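Local coordinates for beta sliding clamp (PDB 5WCE), which forms a ring-shaped head-to-tail homodimer around DNA and probably tethers DNA polymerases and other proteins to it, making synthesis processive, at residues 55-63 against 241-249; 135-143 against 194-203. All blocks are in the same frame, centred on the assembly; numbering follows the deposited sequence. Where two conformers were deposited one is given.

In the fold
From the N terminus, the chain lays down strand 58-65 of the N-terminal domain, then leaves it until strand 243-248 of the central domain returns to lie beside it; contact 1 thereby closes a long loop and fuses the two domains' strands into one eight-stranded sheet. Contact 2 is nested inside that loop. It sets strand 136-139, an outermost strand of the same sheet, and the start of helix 140-148 against the segment leaving strand 188-195, which belongs to the next eight-stranded sheet. The two thus illustrate a joint between domains and a joint between sheets made by one chain. The centres of contact 1 and contact 2 are about 19 Å apart, and the two do not touch.

Contact 1 of 2, residues 55-63 against 241-249; sequences DLDMEIIDE and GAAALTSKV
The carbonyl oxygen of E59 is gripped twice: T246 N donates to E59 O at 2.9 Å, and a water donates to it as well. This is the antiparallel seam at which the N-terminal and central domains of the clamp share one continuous sheet. The same water gives its other proton to E59 OE2 (2.7 Å) and accepts from T246 OG1, bridging two polar side chains on one face. E59 can close this link because its CG lies anti to the backbone N (chi1 177°) and the chain runs on extended. E59–T246 and I61–A244 are the hydrogen-bonded pairs, each with two backbone bonds.

M58, I60, L245 and S247 lie on the other face, which helix 210-220 covers, and I60 also touches V24 of helix 14-25. In the non-hydrogen-bonded pair M58–S247, M58 CB meets S247 CB at 3.8 Å. At one end D62 turns its OD1 to within 3.4 Å of A242 CB, while its OD2 is hydrogen-bonded to H23 of helix 14-25. At the other, K248 N donates to D57 O at 2.8 Å, and the extended K248 chain crosses the D57 side chain at about a right angle, bringing K248 CE to 3.4 Å from L56 O.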
# COMPACT_ATOMS: atom_id res chain seq x y z
N ASP A 55 2.34 -24.99 3.35
CA ASP A 55 2.96 -24.43 4.54
C ASP A 55 2.86 -25.40 5.71
O ASP A 55 3.00 -25.01 6.89
CB ASP A 55 2.36 -23.08 4.87
CG ASP A 55 0.89 -23.17 5.30
OD1 ASP A 55 0.35 -24.33 5.39
OD2 ASP A 55 0.32 -22.10 5.56
N LEU A 56 2.58 -26.66 5.39
CA LEU A 56 2.34 -27.74 6.36
C LEU A 56 0.93 -27.77 6.95
O LEU A 56 0.43 -28.87 7.21
CB LEU A 56 3.39 -27.87 7.48
CG LEU A 56 4.88 -28.01 7.06
CD1 LEU A 56 5.78 -27.92 8.26
CD2 LEU A 56 5.08 -29.30 6.29
N ASP A 57 0.29 -26.63 7.15
CA ASP A 57 -1.12 -26.61 7.57
C ASP A 57 -2.07 -26.85 6.43
O ASP A 57 -3.11 -27.52 6.57
CB ASP A 57 -1.46 -25.28 8.25
CG ASP A 57 -0.72 -25.11 9.57
OD1 ASP A 57 -0.57 -26.09 10.34
OD2 ASP A 57 -0.25 -24.01 9.83
N MET A 58 -1.73 -26.32 5.26
CA MET A 58 -2.54 -26.46 4.09
C MET A 58 -1.70 -26.65 2.83
O MET A 58 -0.49 -26.31 2.82
CB MET A 58 -3.43 -25.27 3.92
CG MET A 58 -2.72 -24.01 3.43
SD MET A 58 -3.69 -22.49 3.63
CE MET A 58 -3.35 -22.37 5.38
N GLU A 59 -2.35 -27.22 1.83
CA GLU A 59 -1.71 -27.53 0.55
C GLU A 59 -2.59 -27.00 -0.54
O GLU A 59 -3.82 -27.27 -0.54
CB GLU A 59 -1.56 -29.04 0.37
CG GLU A 59 -0.96 -29.47 -0.97
CD GLU A 59 -1.15 -30.95 -1.19
OE1 GLU A 59 -0.18 -31.66 -1.02
OE2 GLU A 59 -2.31 -31.37 -1.41
N ILE A 60 -2.01 -26.29 -1.50
CA ILE A 60 -2.75 -25.91 -2.69
C ILE A 60 -2.17 -26.72 -3.84
O ILE A 60 -0.92 -26.79 -3.95
CB ILE A 60 -2.64 -24.42 -3.02
CG1 ILE A 60 -3.03 -23.53 -1.82
CG2 ILE A 60 -3.51 -24.10 -4.20
CD1 ILE A 60 -2.92 -22.01 -2.06
N ILE A 61 -3.05 -27.29 -4.65
CA ILE A 61 -2.66 -28.03 -5.88
C ILE A 61 -3.35 -27.38 -7.06
O ILE A 61 -4.46 -26.79 -6.92
CB ILE A 61 -2.97 -29.55 -5.78
CG1 ILE A 61 -2.29 -30.17 -4.54
CG2 ILE A 61 -2.48 -30.34 -6.99
CD1 ILE A 61 -2.44 -31.68 -4.42
N ASP A 62 -2.72 -27.47 -8.24
CA ASP A 62 -3.34 -26.99 -9.45
C ASP A 62 -2.75 -27.74 -10.62
O ASP A 62 -1.77 -28.51 -10.45
CB ASP A 62 -3.21 -25.47 -9.56
CG ASP A 62 -4.22 -24.81 -10.56
OD1 ASP A 62 -5.13 -25.45 -11.12
OD2 ASP A 62 -4.05 -23.62 -10.85
N GLU A 63 -3.41 -27.67 -11.75
CA GLU A 63 -2.95 -28.39 -12.93
C GLU A 63 -3.11 -27.52 -14.15
O GLU A 63 -4.01 -26.70 -14.22
CB GLU A 63 -3.64 -29.75 -13.10
CG GLU A 63 -5.13 -29.68 -13.29
CD GLU A 63 -5.79 -31.00 -13.71
OE1 GLU A 63 -5.22 -32.10 -13.51
OE2 GLU A 63 -6.87 -30.90 -14.33
N GLY A 241 -12.51 -26.55 -9.55
CA GLY A 241 -12.08 -27.11 -10.84
C GLY A 241 -10.70 -27.76 -10.81
O GLY A 241 -10.50 -28.73 -10.11
N ALA A 242 -9.73 -27.17 -11.48
CA ALA A 242 -8.39 -27.74 -11.52
C ALA A 242 -7.59 -27.50 -10.21
O ALA A 242 -6.66 -28.24 -9.89
CB ALA A 242 -7.62 -27.17 -12.73
N ALA A 243 -7.93 -26.45 -9.48
CA ALA A 243 -7.24 -26.14 -8.27
C ALA A 243 -7.96 -26.78 -7.07
O ALA A 243 -9.21 -27.00 -7.11
CB ALA A 243 -7.13 -24.65 -8.13
N ALA A 244 -7.21 -27.10 -6.01
CA ALA A 244 -7.81 -27.65 -4.74
C ALA A 244 -7.00 -27.19 -3.54
O ALA A 244 -5.76 -26.99 -3.62
CB ALA A 244 -7.88 -29.16 -4.80
N LEU A 245 -7.65 -26.94 -2.43
CA LEU A 245 -6.97 -26.53 -1.21
C LEU A 245 -7.36 -27.54 -0.14
O LEU A 245 -8.56 -27.70 0.14
CB LEU A 245 -7.43 -25.12 -0.87
CG LEU A 245 -6.83 -24.35 0.29
CD1 LEU A 245 -7.77 -23.17 0.64
CD2 LEU A 245 -6.65 -25.11 1.55
N THR A 246 -6.39 -28.26 0.39
CA THR A 246 -6.64 -29.22 1.48
C THR A 246 -5.97 -28.67 2.73
O THR A 246 -4.80 -28.24 2.68
CB THR A 246 -6.08 -30.61 1.13
OG1 THR A 246 -6.52 -31.01 -0.17
CG2 THR A 246 -6.49 -31.61 2.16
N SER A 247 -6.68 -28.67 3.86
CA SER A 247 -6.15 -28.05 5.09
C SER A 247 -6.45 -28.85 6.33
O SER A 247 -7.55 -29.46 6.46
CB SER A 247 -6.72 -26.61 5.26
OG SER A 247 -6.33 -26.01 6.50
N LYS A 248 -5.50 -28.84 7.28
CA LYS A 248 -5.82 -29.22 8.66
C LYS A 248 -6.89 -28.26 9.22
O LYS A 248 -7.07 -27.14 8.73
CB LYS A 248 -4.61 -29.13 9.57
CG LYS A 248 -3.51 -30.12 9.22
CD LYS A 248 -2.27 -29.82 10.04
CE LYS A 248 -1.15 -30.75 9.59
NZ LYS A 248 0.11 -30.46 10.32
N VAL A 249 -7.54 -28.73 10.28
CA VAL A 249 -8.54 -27.92 11.00
C VAL A 249 -8.00 -27.70 12.39
O VAL A 249 -7.11 -28.40 12.82
CB VAL A 249 -9.95 -28.58 11.02
CG1 VAL A 249 -10.53 -28.70 9.60
CG2 VAL A 249 -9.97 -29.85 11.74
O HOH W 1 -4.57 -30.03 -1.77

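Contact 2 of 2, residues 135-143 against 194-203; sequences RIAVDTNEL and MPAPEGAVGI
Edge strand 136-139 of the eight-stranded sheet presses I136 into the turn-rich loop 196-203, while E142, in the first turn of the helix that follows, lies over M194. I136 enters with its two branches divided between partners. CG1 lies anti to the carbonyl carbon (chi1 -62°) and carries CD1 out to G199 O at 3.3 Å; CD1 also meets I203 CG2 at 3.7 Å, the two isoleucines crossing obliquely. The other branch, CG2, sits 4.0 Å from A200 CB and beside the carbonyl of E198. Cut back to an alanine, I136 would lose both arms, which would probably leave A200 CB and I203 CG2 without the methyls they pack on and open a gap between strand and loop. G199 faces I136 with its backbone; a CB there would be jammed against the carbonyl of E198, and would also come up close to I136 CG1.

The loop does not extend the sheet. Instead, a water donates to both A137 O (2.7 Å) and E198 O, joining two carbonyls that could not bond to each other. P197 wedges in beside it, its CB 3.5 Å from A137 O, and its CG reaches both methyls of V138.

This is where the central domain brings its two sheets together, since M194 lies near the end of strand 188-195 of the neighbouring sheet while D139 leads from the edge strand into helix 140-148. D139 is the N-cap: its OD1 accepts from E142 N at 3.0 Å through the anti lone pair. The methionine chain bends at chi3 (-74°), putting CE 3.6 Å from E142 CB, with SD alongside the same CB and also near V138 CG1. E142 OE1 lies 3.6 Å from M194 CB.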
# COMPACT_ATOMS: atom_id res chain seq x y z
N ARG A 135 -17.70 -35.34 -1.84
CA ARG A 135 -17.83 -33.97 -2.32
C ARG A 135 -19.25 -33.46 -2.11
O ARG A 135 -20.22 -34.13 -2.45
CB ARG A 135 -17.44 -33.87 -3.79
CG ARG A 135 -15.93 -33.99 -3.99
CD ARG A 135 -15.59 -34.16 -5.45
NE ARG A 135 -14.16 -34.31 -5.59
CZ ARG A 135 -13.48 -35.43 -5.30
NH1 ARG A 135 -14.11 -36.55 -4.88
NH2 ARG A 135 -12.17 -35.44 -5.44
N ILE A 136 -19.33 -32.26 -1.56
CA ILE A 136 -20.57 -31.53 -1.34
C ILE A 136 -20.47 -30.26 -2.19
O ILE A 136 -19.66 -29.39 -1.92
CB ILE A 136 -20.69 -31.15 0.13
CG1 ILE A 136 -20.75 -32.40 1.00
CG2 ILE A 136 -21.89 -30.26 0.34
CD1 ILE A 136 -20.43 -32.18 2.46
N ALA A 137 -21.32 -30.12 -3.21
CA ALA A 137 -21.34 -28.92 -4.06
C ALA A 137 -22.02 -27.78 -3.33
O ALA A 137 -23.13 -27.94 -2.81
CB ALA A 137 -22.05 -29.19 -5.37
N VAL A 138 -21.29 -26.67 -3.21
CA VAL A 138 -21.75 -25.46 -2.57
C VAL A 138 -21.74 -24.35 -3.58
O VAL A 138 -20.71 -24.06 -4.20
CB VAL A 138 -20.91 -25.06 -1.33
CG1 VAL A 138 -21.56 -23.91 -0.60
CG2 VAL A 138 -20.73 -26.27 -0.41
N ASP A 139 -22.88 -23.67 -3.71
CA ASP A 139 -22.90 -22.48 -4.55
C ASP A 139 -21.80 -21.48 -4.16
O ASP A 139 -21.65 -21.10 -2.98
CB ASP A 139 -24.30 -21.82 -4.47
CG ASP A 139 -24.37 -20.62 -5.34
OD1 ASP A 139 -23.90 -19.52 -4.97
OD2 ASP A 139 -24.86 -20.79 -6.45
N THR A 140 -21.03 -21.04 -5.14
CA THR A 140 -19.83 -20.27 -4.90
C THR A 140 -20.12 -18.91 -4.28
O THR A 140 -19.40 -18.45 -3.39
CB THR A 140 -19.02 -20.07 -6.21
OG1 THR A 140 -18.61 -21.35 -6.73
CG2 THR A 140 -17.80 -19.24 -5.97
N ASN A 141 -21.12 -18.24 -4.83
CA ASN A 141 -21.53 -16.93 -4.29
C ASN A 141 -22.04 -17.05 -2.85
O ASN A 141 -21.71 -16.21 -2.04
CB ASN A 141 -22.57 -16.29 -5.21
CG ASN A 141 -21.95 -15.74 -6.51
OD1 ASN A 141 -20.77 -15.33 -6.57
ND2 ASN A 141 -22.76 -15.70 -7.52
N GLU A 142 -22.80 -18.10 -2.56
CA GLU A 142 -23.20 -18.45 -1.21
C GLU A 142 -22.00 -18.63 -0.27
O GLU A 142 -22.00 -18.07 0.86
CB GLU A 142 -24.10 -19.66 -1.19
CG GLU A 142 -25.48 -19.44 -1.81
CD GLU A 142 -26.27 -18.38 -1.05
OE1 GLU A 142 -26.74 -18.69 0.04
OE2 GLU A 142 -26.40 -17.26 -1.54
N LEU A 143 -20.97 -19.38 -0.72
CA LEU A 143 -19.80 -19.59 0.12
C LEU A 143 -19.05 -18.29 0.35
O LEU A 143 -18.57 -18.00 1.47
CB LEU A 143 -18.92 -20.69 -0.48
CG LEU A 143 -17.82 -21.29 0.37
CD1 LEU A 143 -18.43 -21.77 1.68
CD2 LEU A 143 -17.18 -22.46 -0.42
N MET A 194 -26.79 -20.12 5.56
CA MET A 194 -27.54 -20.38 4.33
C MET A 194 -28.27 -21.69 4.47
O MET A 194 -27.93 -22.48 5.35
CB MET A 194 -26.59 -20.47 3.14
CG MET A 194 -25.56 -21.65 3.25
SD MET A 194 -24.38 -21.75 1.90
CE MET A 194 -25.52 -22.38 0.67
N PRO A 195 -29.29 -21.94 3.62
CA PRO A 195 -29.88 -23.28 3.60
C PRO A 195 -28.80 -24.32 3.30
O PRO A 195 -27.99 -24.10 2.41
CB PRO A 195 -30.93 -23.23 2.48
CG PRO A 195 -31.20 -21.76 2.26
CD PRO A 195 -29.93 -21.04 2.65
N ALA A 196 -28.80 -25.42 4.04
CA ALA A 196 -27.73 -26.41 3.90
C ALA A 196 -27.80 -27.05 2.53
O ALA A 196 -28.84 -27.58 2.16
CB ALA A 196 -27.82 -27.46 5.00
N PRO A 197 -26.70 -26.97 1.74
CA PRO A 197 -26.65 -27.69 0.47
C PRO A 197 -26.94 -29.17 0.65
O PRO A 197 -26.75 -29.73 1.75
CB PRO A 197 -25.21 -27.51 -0.02
CG PRO A 197 -24.68 -26.37 0.74
CD PRO A 197 -25.43 -26.29 2.04
N GLU A 198 -27.45 -29.80 -0.40
CA GLU A 198 -27.65 -31.24 -0.39
C GLU A 198 -26.30 -31.91 -0.10
O GLU A 198 -25.30 -31.58 -0.74
CB GLU A 198 -28.23 -31.70 -1.73
CG GLU A 198 -28.53 -33.17 -1.79
CD GLU A 198 -29.09 -33.59 -3.13
OE1 GLU A 198 -30.35 -33.65 -3.23
OE2 GLU A 198 -28.28 -33.88 -4.06
N GLY A 199 -26.28 -32.80 0.90
CA GLY A 199 -25.06 -33.48 1.33
C GLY A 199 -24.29 -32.84 2.49
O GLY A 199 -23.42 -33.45 3.07
N ALA A 200 -24.62 -31.60 2.84
CA ALA A 200 -23.95 -30.94 3.93
C ALA A 200 -24.59 -31.23 5.23
O ALA A 200 -23.99 -30.95 6.26
CB ALA A 200 -23.95 -29.45 3.69
N VAL A 201 -25.82 -31.74 5.24
CA VAL A 201 -26.62 -31.78 6.49
C VAL A 201 -25.90 -32.79 7.37
O VAL A 201 -25.55 -33.89 6.91
CB VAL A 201 -28.07 -32.24 6.22
CG1 VAL A 201 -28.85 -32.53 7.49
CG2 VAL A 201 -28.81 -31.23 5.34
N GLY A 202 -25.57 -32.41 8.60
CA GLY A 202 -24.83 -33.33 9.48
C GLY A 202 -23.32 -33.52 9.25
O GLY A 202 -22.75 -34.45 9.76
N ILE A 203 -22.68 -32.67 8.46
CA ILE A 203 -21.18 -32.60 8.49
C ILE A 203 -20.69 -32.36 9.93
O ILE A 203 -21.38 -31.68 10.70
CB ILE A 203 -20.59 -31.48 7.59
CG1 ILE A 203 -21.20 -30.11 7.89
CG2 ILE A 203 -20.71 -31.87 6.12
CD1 ILE A 203 -20.31 -28.96 7.47
O HOH W 2 -24.91 -29.91 -3.02